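Local coordinates for protein putative cellulase CEL6 (Mycobacterium tuberculosis, PDB 1UP3) that probably hydrolyses internal beta-1,4-glucosidic bonds of cellulose, as a family 6 glycoside hydrolase of the endoglucanase type, at residues Y11-S16 with A58-A63; N29-S34 with D287-A292; N188-Y193 with W259-G264; D196-Y201 with Y214-S219; T247-A250 with A256-W259. All coordinates share one frame; numbering follows the deposited sequence.

Contact 1: Y11-S16 with A58-A63; sequences YVDPAS and ARYTGA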
# COMPACT_ATOMS: atom_id res chain seq x y z
N TYR A 11 -3.01 -2.37 13.42
CA TYR A 11 -3.86 -3.56 13.55
C TYR A 11 -3.30 -4.79 12.87
O TYR A 11 -2.95 -4.73 11.69
CB TYR A 11 -5.22 -3.24 12.97
CG TYR A 11 -6.28 -4.33 13.08
CD1 TYR A 11 -6.61 -4.90 14.28
CD2 TYR A 11 -6.99 -4.72 11.96
CE1 TYR A 11 -7.62 -5.89 14.36
CE2 TYR A 11 -7.95 -5.68 12.03
CZ TYR A 11 -8.27 -6.27 13.23
OH TYR A 11 -9.25 -7.24 13.28
N VAL A 12 -3.23 -5.89 13.62
CA VAL A 12 -2.88 -7.18 13.07
C VAL A 12 -4.18 -7.89 12.65
O VAL A 12 -5.04 -8.19 13.50
CB VAL A 12 -2.13 -7.98 14.08
CG1 VAL A 12 -1.85 -9.40 13.52
CG2 VAL A 12 -0.83 -7.28 14.47
N ASP A 13 -4.30 -8.17 11.36
CA ASP A 13 -5.47 -8.85 10.78
C ASP A 13 -5.47 -10.30 11.27
O ASP A 13 -4.57 -11.08 10.92
CB ASP A 13 -5.34 -8.80 9.26
CG ASP A 13 -6.52 -9.44 8.55
OD1 ASP A 13 -7.36 -10.09 9.22
OD2 ASP A 13 -6.57 -9.42 7.28
N PRO A 14 -6.44 -10.69 12.09
CA PRO A 14 -6.44 -12.06 12.65
C PRO A 14 -6.84 -13.14 11.64
O PRO A 14 -6.75 -14.32 11.98
CB PRO A 14 -7.48 -11.96 13.79
CG PRO A 14 -8.41 -10.95 13.30
CD PRO A 14 -7.60 -9.91 12.56
N ALA A 15 -7.25 -12.74 10.45
CA ALA A 15 -7.70 -13.68 9.38
C ALA A 15 -6.91 -13.54 8.09
O ALA A 15 -7.39 -13.88 7.01
CB ALA A 15 -9.19 -13.45 9.13
N SER A 16 -5.68 -13.04 8.18
CA SER A 16 -4.84 -12.94 7.00
C SER A 16 -4.50 -14.34 6.51
O SER A 16 -4.53 -15.28 7.28
CB SER A 16 -3.54 -12.20 7.28
OG SER A 16 -2.75 -12.89 8.26
N ALA A 58 -16.56 -0.67 7.28
CA ALA A 58 -17.02 -0.38 8.63
C ALA A 58 -16.65 -1.55 9.58
O ALA A 58 -16.26 -1.32 10.74
CB ALA A 58 -18.49 -0.15 8.67
N ARG A 59 -16.76 -2.77 9.09
CA ARG A 59 -16.44 -3.97 9.88
C ARG A 59 -14.96 -3.94 10.24
O ARG A 59 -14.59 -4.16 11.39
CB ARG A 59 -16.74 -5.24 9.05
CG ARG A 59 -16.42 -6.53 9.71
CD ARG A 59 -16.73 -7.71 8.81
NE ARG A 59 -16.42 -8.97 9.45
CZ ARG A 59 -15.21 -9.50 9.48
NH1 ARG A 59 -14.20 -8.89 8.89
NH2 ARG A 59 -15.01 -10.65 10.09
N TYR A 60 -14.12 -3.68 9.26
CA TYR A 60 -12.67 -3.74 9.49
C TYR A 60 -12.20 -2.61 10.42
O TYR A 60 -11.43 -2.86 11.38
CB TYR A 60 -11.92 -3.68 8.15
CG TYR A 60 -10.46 -4.10 8.28
CD1 TYR A 60 -10.09 -5.44 8.16
CD2 TYR A 60 -9.47 -3.17 8.42
CE1 TYR A 60 -8.78 -5.82 8.26
CE2 TYR A 60 -8.13 -3.56 8.51
CZ TYR A 60 -7.81 -4.88 8.44
OH TYR A 60 -6.48 -5.29 8.50
N THR A 61 -12.68 -1.40 10.19
CA THR A 61 -12.26 -0.26 11.02
C THR A 61 -12.82 -0.40 12.44
O THR A 61 -12.18 -0.07 13.44
CB THR A 61 -12.59 1.09 10.43
OG1 THR A 61 -13.99 1.24 10.26
CG2 THR A 61 -12.00 1.26 9.04
N GLY A 62 -14.02 -0.93 12.54
CA GLY A 62 -14.63 -1.19 13.83
C GLY A 62 -13.91 -2.28 14.61
O GLY A 62 -13.76 -2.18 15.84
N ALA A 63 -13.44 -3.33 13.92
CA ALA A 63 -12.67 -4.38 14.56
C ALA A 63 -11.33 -3.85 15.07
O ALA A 63 -10.89 -4.19 16.16
CB ALA A 63 -12.43 -5.55 13.62
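A T-shaped (edge-to-face) pair of tyrosines, Tyr11 and Tyr60, is among the residues lining a pocket that holds a polyether molecule, probably from the crystallisation liquor; Asp13, Pro14, Arg59 and Ala63 line it too. The pocket lies where the loop before helix 17-24 of this family 6 glycoside hydrolase runs past helix 50-66. Ring centroids are 5.2 Å apart and the planes stand at 81°, with the CD2-CE2 edge of Tyr11 directed at one face of Tyr60. The nearest carbon pair is Tyr11 CD2 to Tyr60 CZ at 3.6 Å. Tyr11 CG lies anti to the backbone N (chi1 -177°), which carries the ring across to the helix, while its hydroxyl bonds to the polyether. Tyrosine suits both places, giving a broad apolar ring and a polar tip. Tyr60 also stacks with Tyr42 and is buried. Small Ala63 lets the phenol end of Tyr11 come close, with Tyr11 OH 3.6 Å from Ala63 CB. Asp13 closes an Asx turn: Asp13 OD1 accepts from Ala15 N at 2.9 Å, from above the carboxylate plane, and OD2 is salt-bridged to Arg262. Asp13 CB rests 3.8 Å from Tyr60 OH.

Contact 2: N29-S34 with D287-A292; sequences NAELTS and DLAHNA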
# COMPACT_ATOMS: atom_id res chain seq x y z
N ASN A 29 5.70 -23.09 12.53
CA ASN A 29 6.78 -22.56 11.76
C ASN A 29 7.06 -21.13 12.23
O ASN A 29 6.16 -20.26 12.19
CB ASN A 29 6.39 -22.60 10.28
CG ASN A 29 7.45 -22.08 9.37
OD1 ASN A 29 7.59 -20.87 9.18
ND2 ASN A 29 8.19 -22.98 8.73
N ALA A 30 8.30 -20.89 12.68
CA ALA A 30 8.65 -19.62 13.28
C ALA A 30 8.53 -18.46 12.30
O ALA A 30 8.17 -17.34 12.70
CB ALA A 30 10.10 -19.67 13.82
N GLU A 31 8.86 -18.72 11.04
CA GLU A 31 8.86 -17.68 10.03
C GLU A 31 7.42 -17.26 9.72
O GLU A 31 7.14 -16.06 9.64
CB GLU A 31 9.52 -18.15 8.73
CG GLU A 31 11.02 -18.41 8.84
CD GLU A 31 11.36 -19.70 9.61
OE1 GLU A 31 10.68 -20.72 9.43
OE2 GLU A 31 12.31 -19.71 10.44
N LEU A 32 6.52 -18.21 9.56
CA LEU A 32 5.13 -17.85 9.29
C LEU A 32 4.49 -17.16 10.48
O LEU A 32 3.72 -16.21 10.31
CB LEU A 32 4.29 -19.06 8.90
CG LEU A 32 4.55 -19.70 7.57
CD1 LEU A 32 3.72 -20.95 7.41
CD2 LEU A 32 4.17 -18.72 6.43
N THR A 33 4.81 -17.62 11.69
CA THR A 33 4.25 -17.00 12.86
C THR A 33 4.73 -15.53 12.95
O THR A 33 3.94 -14.66 13.29
CB THR A 33 4.65 -17.80 14.08
OG1 THR A 33 3.90 -19.03 14.07
CG2 THR A 33 4.23 -17.11 15.36
N SER A 34 5.99 -15.27 12.66
CA SER A 34 6.54 -13.90 12.71
C SER A 34 5.80 -12.98 11.77
O SER A 34 5.32 -11.91 12.18
CB SER A 34 8.02 -13.90 12.34
OG SER A 34 8.54 -12.57 12.44
N ASP A 287 10.78 -17.66 2.92
CA ASP A 287 12.06 -17.22 2.37
C ASP A 287 12.39 -15.75 2.76
O ASP A 287 13.53 -15.44 3.14
CB ASP A 287 12.11 -17.40 0.86
CG ASP A 287 12.10 -18.90 0.42
OD1 ASP A 287 12.26 -19.82 1.26
OD2 ASP A 287 11.92 -19.23 -0.76
N LEU A 288 11.39 -14.86 2.68
CA LEU A 288 11.60 -13.48 3.12
C LEU A 288 12.04 -13.41 4.59
O LEU A 288 12.94 -12.66 4.93
CB LEU A 288 10.32 -12.65 2.94
CG LEU A 288 10.01 -12.32 1.47
CD1 LEU A 288 8.57 -11.93 1.34
CD2 LEU A 288 10.90 -11.18 0.93
N ALA A 289 11.39 -14.20 5.45
CA ALA A 289 11.77 -14.25 6.87
C ALA A 289 13.13 -14.90 7.09
O ALA A 289 13.96 -14.37 7.87
CB ALA A 289 10.71 -15.03 7.65
N HIS A 290 13.38 -16.04 6.44
CA HIS A 290 14.70 -16.68 6.52
C HIS A 290 15.82 -15.75 6.11
O HIS A 290 16.89 -15.74 6.73
CB HIS A 290 14.74 -17.92 5.59
CG HIS A 290 15.96 -18.76 5.74
ND1 HIS A 290 16.18 -19.57 6.84
CD2 HIS A 290 17.04 -18.91 4.94
CE1 HIS A 290 17.33 -20.20 6.70
NE2 HIS A 290 17.88 -19.82 5.55
N ASN A 291 15.63 -15.00 5.03
CA ASN A 291 16.66 -14.08 4.57
C ASN A 291 16.88 -12.92 5.53
O ASN A 291 17.95 -12.29 5.48
CB ASN A 291 16.32 -13.57 3.16
CG ASN A 291 16.37 -14.70 2.09
OD1 ASN A 291 16.98 -15.77 2.32
ND2 ASN A 291 15.74 -14.45 0.94
N ALA A 292 15.89 -12.65 6.38
CA ALA A 292 16.00 -11.64 7.44
C ALA A 292 16.62 -12.27 8.71
O ALA A 292 16.65 -11.62 9.77
CB ALA A 292 14.64 -11.03 7.77
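Glu31 and Ala289 meet where the short helix 30-36 lies against the C-terminal helix 282-291, and the tight part of the contact is almost entirely theirs. Their CA atoms are only 5.5 Å apart, a distance that the small methyl of Ala289 makes possible. That methyl is buried, with Ala289 CB 3.5 Å from Glu31 CB and 3.6 Å from Glu31 CG. Both CB atoms point across the interface, so the aliphatic root of the glutamate acts as an apolar group. The chain of Glu31 then bends at chi2 (73°), which turns its carboxylate off the line of contact.

The other side is loose. Glu31 CG comes only to 4.1 Å from His290 N, a van der Waals approach, and the exposed imidazole does not close on the carboxylate: Glu31 OE2 and His290 ND1 stay 5.3 Å apart. A glutamate suits this border, since its methylenes pack while its carboxylate lies at the partly exposed edge, near the like-charged C-terminal carboxylate of Gln294, which may raise its proton affinity somewhat. Buried Leu32, whose CB points away from this contact, packs on Ala285 and Ile286 and on helix 17-24.

The start of helix 30-36 is secured by Asn29, whose side-chain OD1 accepts from Leu32 N at 2.9 Å, in the carbonyl plane and at an N-H...O angle of 161°. Asparagine is well suited to this task because its short amide can fold back onto the first turn. This is a classical asparagine N-cap, set beside a close helix-helix contact built on alanine.

Contact 3: N188-Y193 with W259-G264; sequences NVSNFY and WIKRPG. With BGC (beta-D-glucopyranose), chain B.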
# COMPACT_ATOMS: atom_id res chain seq x y z
N ASN A 188 7.51 3.03 -2.08
CA ASN A 188 8.08 1.68 -2.04
C ASN A 188 7.06 0.55 -1.96
O ASN A 188 7.43 -0.58 -1.64
CB ASN A 188 9.06 1.54 -0.86
CG ASN A 188 10.29 0.66 -1.19
OD1 ASN A 188 10.75 0.57 -2.35
ND2 ASN A 188 10.78 -0.03 -0.19
N VAL A 189 5.78 0.86 -2.23
CA VAL A 189 4.74 -0.14 -2.05
C VAL A 189 5.00 -1.34 -2.98
O VAL A 189 5.15 -1.19 -4.20
CB VAL A 189 3.29 0.45 -2.22
CG1 VAL A 189 2.25 -0.68 -2.17
CG2 VAL A 189 3.01 1.50 -1.18
N SER A 190 5.05 -2.52 -2.40
CA SER A 190 5.37 -3.73 -3.10
C SER A 190 6.74 -3.77 -3.72
O SER A 190 6.98 -4.63 -4.54
CB SER A 190 4.30 -4.08 -4.15
OG SER A 190 3.02 -4.05 -3.57
N ASN A 191 7.63 -2.86 -3.35
CA ASN A 191 9.00 -2.90 -3.89
C ASN A 191 10.01 -3.14 -2.77
O ASN A 191 9.65 -3.56 -1.69
CB ASN A 191 9.25 -1.67 -4.75
CG ASN A 191 10.13 -1.97 -5.93
OD1 ASN A 191 11.27 -2.39 -5.76
ND2 ASN A 191 9.60 -1.76 -7.16
N PHE A 192 11.27 -2.91 -3.08
CA PHE A 192 12.38 -3.49 -2.34
C PHE A 192 13.49 -2.50 -2.04
O PHE A 192 14.52 -2.94 -1.52
CB PHE A 192 12.94 -4.70 -3.14
CG PHE A 192 11.91 -5.74 -3.49
CD1 PHE A 192 11.60 -6.76 -2.62
CD2 PHE A 192 11.19 -5.64 -4.68
CE1 PHE A 192 10.61 -7.69 -2.94
CE2 PHE A 192 10.19 -6.55 -4.98
CZ PHE A 192 9.90 -7.55 -4.13
N TYR A 193 13.32 -1.21 -2.39
CA TYR A 193 14.41 -0.26 -2.22
C TYR A 193 14.65 0.03 -0.74
O TYR A 193 13.75 -0.03 0.06
CB TYR A 193 14.15 1.01 -3.03
CG TYR A 193 14.10 0.72 -4.50
CD1 TYR A 193 15.27 0.43 -5.19
CD2 TYR A 193 12.88 0.64 -5.19
CE1 TYR A 193 15.24 0.09 -6.53
CE2 TYR A 193 12.86 0.28 -6.54
CZ TYR A 193 14.02 -0.00 -7.18
OH TYR A 193 13.99 -0.37 -8.52
N TRP A 259 4.04 -2.09 6.69
CA TRP A 259 4.06 -3.22 5.73
C TRP A 259 2.77 -3.10 4.92
O TRP A 259 1.70 -3.41 5.43
CB TRP A 259 4.15 -4.57 6.43
CG TRP A 259 5.50 -4.88 6.98
CD1 TRP A 259 6.57 -4.03 7.13
CD2 TRP A 259 5.93 -6.16 7.45
NE1 TRP A 259 7.61 -4.70 7.72
CE2 TRP A 259 7.27 -6.01 7.89
CE3 TRP A 259 5.34 -7.42 7.52
CZ2 TRP A 259 8.00 -7.07 8.44
CZ3 TRP A 259 6.09 -8.49 8.05
CH2 TRP A 259 7.40 -8.28 8.50
N ILE A 260 2.87 -2.52 3.73
CA ILE A 260 1.71 -2.28 2.88
C ILE A 260 1.43 -3.53 2.04
O ILE A 260 0.39 -4.17 2.20
CB ILE A 260 1.88 -0.96 2.09
CG1 ILE A 260 2.07 0.18 3.09
CG2 ILE A 260 0.61 -0.74 1.22
CD1 ILE A 260 2.33 1.52 2.50
N LYS A 261 2.38 -3.91 1.20
CA LYS A 261 2.39 -5.23 0.62
C LYS A 261 2.41 -6.28 1.73
O LYS A 261 3.07 -6.06 2.74
CB LYS A 261 3.62 -5.38 -0.28
CG LYS A 261 3.96 -6.79 -0.77
CD LYS A 261 3.05 -7.23 -1.84
CE LYS A 261 3.35 -8.69 -2.21
NZ LYS A 261 2.71 -9.05 -3.49
N ARG A 262 1.68 -7.39 1.52
CA ARG A 262 1.65 -8.49 2.47
C ARG A 262 2.69 -9.55 2.09
O ARG A 262 2.53 -10.23 1.07
CB ARG A 262 0.26 -9.11 2.49
CG ARG A 262 -0.83 -8.21 3.09
CD ARG A 262 -2.14 -8.92 3.51
NE ARG A 262 -2.90 -8.10 4.46
CZ ARG A 262 -3.96 -8.50 5.22
NH1 ARG A 262 -4.44 -9.73 5.21
NH2 ARG A 262 -4.53 -7.63 6.01
N PRO A 263 3.76 -9.70 2.88
CA PRO A 263 4.81 -10.69 2.56
C PRO A 263 4.23 -12.05 2.40
O PRO A 263 3.47 -12.52 3.23
CB PRO A 263 5.74 -10.66 3.78
CG PRO A 263 5.56 -9.29 4.33
CD PRO A 263 4.10 -8.96 4.12
N GLY A 264 4.63 -12.70 1.31
CA GLY A 264 4.12 -14.02 0.98
C GLY A 264 3.19 -13.99 -0.21
O GLY A 264 3.10 -14.96 -0.94
C2 BGC B . 4.83 -3.09 -11.56
C3 BGC B . 3.72 -3.14 -10.53
C4 BGC B . 4.31 -3.17 -9.11
C5 BGC B . 5.32 -2.01 -8.97
C6 BGC B . 6.07 -2.08 -7.63
C1 BGC B . 5.78 -1.92 -11.27
O2 BGC B . 4.30 -3.04 -12.90
O3 BGC B . 2.85 -4.24 -10.74
O4 BGC B . 3.30 -3.05 -8.10
O5 BGC B . 6.32 -2.06 -9.98
O6 BGC B . 6.93 -0.97 -7.49
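Val189 and Ile260 lie across each other at about a right angle, each bringing two methyls to the meeting. Val189 CG2 touches Ile260 CD1 at 3.7 Å, and Val189 CG1 lies 3.8 Å from Ile260 CG2. Ile260 CG1 is anti to its carbonyl carbon (chi1 -58°), which sets CD1 against CG2 of the valine and CG2 against its CG1. Beta-branched residues suit this buried place because they fill it with few freely turning bonds.

The next pair is turned differently. Ser190 lies alongside the lysine chain, its OG 3.6 Å from both Lys261 CB and Lys261 CD; a bend at chi2 (75°) folds these two carbons against Ser190 OG. Lys261 NZ makes a salt bridge with Asp267 OD1 and a hydrogen bond to the backbone O of Glu265. The small serine leaves room for the backbones to approach, the CA atoms of Ser190 and Lys261 being 5.0 Å apart.

Val189 and Ser190 occupy the middle of a type II beta turn, closed by Asn191 N to Asn188 O. Positive phi at Ser190 belongs to that turn. The first bond of Asn191 points away from 259-264, and its ND2 donates to O6 of a beta-D-glucopyranose at 2.8 Å and nearly straight (174°). Asn191 OD1 accepts from Phe192 N on a lone pair, which limits rotation of the amide and keeps ND2 presented to the sugar; Asp82 and Asp120 also bond the sugar. These loops follow parallel strands 184-187 and 254-258 at their C-terminal ends, where the substrate cleft of family 6 glycoside hydrolases lies, and Val189 and Asn191 line the glycan site.

Contact 4: D196-Y201 with Y214-S219; sequences DEEIGY and YVIDTS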
# COMPACT_ATOMS: atom_id res chain seq x y z
N ASP A 196 16.70 3.99 3.58
CA ASP A 196 17.48 5.20 3.43
C ASP A 196 17.29 5.87 2.08
O ASP A 196 17.15 7.12 2.02
CB ASP A 196 18.93 4.90 3.60
CG ASP A 196 19.33 4.70 5.02
OD1 ASP A 196 18.56 5.07 5.96
OD2 ASP A 196 20.44 4.20 5.29
N GLU A 197 17.27 5.09 1.03
CA GLU A 197 17.07 5.66 -0.30
C GLU A 197 15.68 6.30 -0.39
O GLU A 197 15.53 7.42 -0.93
CB GLU A 197 17.33 4.65 -1.38
CG GLU A 197 17.22 5.26 -2.78
CD GLU A 197 17.52 4.30 -3.89
OE1 GLU A 197 18.34 3.38 -3.72
OE2 GLU A 197 16.88 4.46 -4.97
N GLU A 198 14.69 5.63 0.18
CA GLU A 198 13.32 6.17 0.10
C GLU A 198 13.13 7.39 0.97
O GLU A 198 12.34 8.28 0.59
CB GLU A 198 12.28 5.08 0.39
CG GLU A 198 12.37 3.85 -0.53
CD GLU A 198 12.62 4.22 -1.96
OE1 GLU A 198 11.66 4.66 -2.62
OE2 GLU A 198 13.79 4.16 -2.43
N ILE A 199 13.84 7.52 2.09
CA ILE A 199 13.79 8.75 2.91
C ILE A 199 14.34 9.93 2.12
O ILE A 199 13.76 11.03 2.10
CB ILE A 199 14.56 8.58 4.25
CG1 ILE A 199 13.78 7.63 5.19
CG2 ILE A 199 14.81 9.92 4.93
CD1 ILE A 199 14.60 7.18 6.39
N GLY A 200 15.47 9.73 1.44
CA GLY A 200 15.99 10.82 0.64
C GLY A 200 15.00 11.30 -0.42
O GLY A 200 14.87 12.51 -0.69
N TYR A 201 14.34 10.34 -1.06
CA TYR A 201 13.36 10.64 -2.10
C TYR A 201 12.12 11.31 -1.51
O TYR A 201 11.64 12.33 -2.06
CB TYR A 201 13.01 9.34 -2.81
CG TYR A 201 12.10 9.42 -4.01
CD1 TYR A 201 12.51 10.03 -5.20
CD2 TYR A 201 10.85 8.83 -3.98
CE1 TYR A 201 11.71 10.05 -6.32
CE2 TYR A 201 10.02 8.87 -5.08
CZ TYR A 201 10.46 9.45 -6.26
OH TYR A 201 9.59 9.47 -7.34
N TYR A 214 4.97 11.32 4.69
CA TYR A 214 4.94 10.11 3.89
C TYR A 214 5.17 8.86 4.74
O TYR A 214 5.69 8.93 5.88
CB TYR A 214 5.97 10.15 2.70
CG TYR A 214 7.40 10.32 3.14
CD1 TYR A 214 7.93 11.59 3.38
CD2 TYR A 214 8.19 9.23 3.43
CE1 TYR A 214 9.22 11.75 3.84
CE2 TYR A 214 9.48 9.39 3.90
CZ TYR A 214 9.99 10.62 4.12
OH TYR A 214 11.26 10.75 4.65
N VAL A 215 4.79 7.74 4.16
CA VAL A 215 5.08 6.44 4.74
C VAL A 215 5.87 5.61 3.72
O VAL A 215 5.75 5.85 2.52
CB VAL A 215 3.80 5.73 5.14
CG1 VAL A 215 3.09 6.46 6.25
CG2 VAL A 215 2.85 5.55 3.94
N ILE A 216 6.69 4.70 4.22
CA ILE A 216 7.51 3.82 3.40
C ILE A 216 7.07 2.36 3.71
O ILE A 216 7.04 1.96 4.88
CB ILE A 216 9.01 4.00 3.68
CG1 ILE A 216 9.47 5.43 3.36
CG2 ILE A 216 9.81 3.02 2.85
CD1 ILE A 216 10.84 5.78 3.94
N ASP A 217 6.85 1.58 2.65
CA ASP A 217 6.59 0.12 2.71
C ASP A 217 7.95 -0.53 2.93
O ASP A 217 8.81 -0.55 2.04
CB ASP A 217 5.97 -0.39 1.42
CG ASP A 217 5.42 -1.75 1.52
OD1 ASP A 217 5.68 -2.43 2.55
OD2 ASP A 217 4.68 -2.24 0.63
N THR A 218 8.14 -1.08 4.13
CA THR A 218 9.34 -1.81 4.50
C THR A 218 9.13 -3.32 4.60
O THR A 218 9.95 -4.07 5.17
CB THR A 218 9.88 -1.28 5.85
OG1 THR A 218 8.87 -1.39 6.86
CG2 THR A 218 10.30 0.21 5.73
N SER A 219 8.03 -3.80 4.01
CA SER A 219 7.70 -5.22 4.05
C SER A 219 8.80 -6.16 3.52
O SER A 219 8.99 -7.28 4.08
CB SER A 219 6.41 -5.46 3.29
OG SER A 219 6.48 -4.99 1.95
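Large as its ring is, Tyr214 meets the helix across this contact by its hydroxyl alone: Tyr214 OH is 3.7 Å from Ile199 CG2 and 3.6 Å from Ile199 O, the two side chains crossing at about a right angle. The ring is put there by a chi1 of 60°, with CG between the backbone N and the carbonyl carbon. It spans the distance from strand to helix, its edge meets Ile216 CG1 of its own strand, and its hydroxyl bonds Glu203 OE2, farther along the same helix. Tyrosine thus supplies both the reach and a polar end.

Ile216, two residues on and on the same face of the strand, continues the packing. Its CD1 lies 3.7 Å from Ile199 CG1 and 3.9 Å from Glu198 CB. With CG1 anti to the carbonyl carbon (chi1 -62°), CD1 reaches into the angle between these two helix residues, a snug fit for a branched aliphatic chain. Glu198 contributes only its base: the chain bends at chi2 and its buried carboxylate leaves the sheet to bond Ser162.

At the end of the strand, Asp217 forms an Asx turn. Its OD1 receives Ser219 N at 3.1 Å and Ser219 OG at 2.7 Å from the same face of the carboxylate, and accepts Ile260 N as well; OD2 accepts Lys261 N and Ser190 N, tying the loops together.

Helix segment 196-201 and strand segment 214-217 run nearly antiparallel, at 156° with axes 9.4 Å apart. They belong to helix 195-208 and strand 213-217 of the beta-alpha-beta unit that begins with strand 184-187; strand 254-258 flanks strand 213-217 on the side away from 184-187.

Contact 5: T247-A250 with A256-W259; sequences TATA and AYLW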
# COMPACT_ATOMS: atom_id res chain seq x y z
N THR A 247 6.52 4.07 14.05
CA THR A 247 6.62 5.51 13.81
C THR A 247 7.99 6.07 14.21
O THR A 247 8.24 7.26 14.02
CB THR A 247 5.53 6.31 14.53
OG1 THR A 247 5.59 6.03 15.94
CG2 THR A 247 4.15 5.89 14.04
N ALA A 248 8.89 5.24 14.71
CA ALA A 248 10.24 5.69 15.03
C ALA A 248 11.09 5.64 13.78
O ALA A 248 11.87 4.73 13.57
CB ALA A 248 10.86 4.85 16.17
N THR A 249 10.94 6.65 12.93
CA THR A 249 11.61 6.67 11.64
C THR A 249 12.80 7.60 11.64
O THR A 249 13.00 8.41 12.58
CB THR A 249 10.70 7.19 10.55
OG1 THR A 249 10.37 8.55 10.85
CG2 THR A 249 9.38 6.46 10.51
N ALA A 250 13.55 7.54 10.54
CA ALA A 250 14.78 8.31 10.36
C ALA A 250 14.61 9.44 9.36
O ALA A 250 15.60 10.05 8.93
CB ALA A 250 15.97 7.37 9.98
N ALA A 256 5.76 6.99 9.19
CA ALA A 256 5.90 5.59 9.57
C ALA A 256 6.59 4.76 8.53
O ALA A 256 6.57 5.08 7.34
CB ALA A 256 4.49 4.95 9.80
N TYR A 257 7.16 3.66 9.00
CA TYR A 257 7.42 2.47 8.18
C TYR A 257 6.23 1.55 8.34
O TYR A 257 5.81 1.31 9.47
CB TYR A 257 8.71 1.75 8.62
CG TYR A 257 9.95 2.60 8.72
CD1 TYR A 257 10.11 3.74 7.99
CD2 TYR A 257 10.97 2.23 9.61
CE1 TYR A 257 11.28 4.53 8.10
CE2 TYR A 257 12.10 2.98 9.75
CZ TYR A 257 12.25 4.13 9.00
OH TYR A 257 13.35 4.92 9.13
N LEU A 258 5.64 1.11 7.24
CA LEU A 258 4.49 0.21 7.24
C LEU A 258 4.78 -1.02 6.43
O LEU A 258 5.65 -1.00 5.54
CB LEU A 258 3.23 0.88 6.69
CG LEU A 258 2.72 2.13 7.42
CD1 LEU A 258 1.56 2.73 6.63
CD2 LEU A 258 2.35 1.82 8.88
N TRP A 259 4.04 -2.09 6.69
CA TRP A 259 4.06 -3.22 5.73
C TRP A 259 2.77 -3.10 4.92
O TRP A 259 1.70 -3.41 5.43
CB TRP A 259 4.15 -4.57 6.43
CG TRP A 259 5.50 -4.88 6.98
CD1 TRP A 259 6.57 -4.03 7.13
CD2 TRP A 259 5.93 -6.16 7.45
NE1 TRP A 259 7.61 -4.70 7.72
CE2 TRP A 259 7.27 -6.01 7.89
CE3 TRP A 259 5.34 -7.42 7.52
CZ2 TRP A 259 8.00 -7.07 8.44
CZ3 TRP A 259 6.09 -8.49 8.05
CH2 TRP A 259 7.40 -8.28 8.50
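Tyr257 leaves strand 254-258 with CG anti to its carbonyl carbon (chi1 -52°), and from CB onward the side chain runs out to the loop 247-250. CB leads to CG, the first ring atom; neither meets the loop closely. Tyr257 CD1 is the first atom to do so, 3.8 Å from Thr249 CG2. The approach then tightens: Tyr257 CE1 is 3.6 Å from Thr249 CG2, with Thr249 CB close behind. That methyl stands over one face of the ring, offset toward the rim, in a CH-pi contact of 3.9 Å from Thr249 CG2 to the ring centroid. Threonine is apt here because its two branches can divide the work: CG2 rests on the aromatic face while OG1 turns back to bond the carbonyl of Ala254.

Strand 254-258 is an outermost strand of the seven-stranded parallel sheet, and the loop that packs on it belongs to the long connection from strand 213-217. Thr249 CG2 also lies 3.7 Å from Ala256 CA, a closeness that the small side chain of alanine permits.

Tyr257 CE2, across the ring from CE1, comes no nearer than about 4.2 Å to Ala248 O and Thr249 CA. CZ meets Thr249 CA, and at the tip the hydroxyl oxygen accepts a hydrogen bond: Ala250 N donates to Tyr257 OH at 3.0 Å, with an N-H...O angle of 142°. Ala250 CB lies 3.7 Å from Tyr257 OH, and Ile199 of helix 195-208 packs against the tyrosine as well.

Contacts 3 and 4 are buried, whereas 1, 2 and 5 are partly buried and lie farther from the chain centre. Contacts 4 and 5 use the last two strands of the sheet: 213-217 and 254-258 are neighbours, joined by a backbone hydrogen bond between Leu258 N and Ile216 O. Contact 3 continues from the same strand as contact 5, with Trp259 common to both, and holds Asp217 of contact 4 through Lys261 N. Contact 1 reaches contact 3 by the Asp13-Arg262 salt bridge, and contact 2 by Leu288 on Pro263. Contacts 3 and 4 both include branched aliphatic pairs; contacts 1 and 5 centre on a tyrosine ring, contact 2 on an alanine methyl. Only contact 3 includes a residue bonded to the sugar.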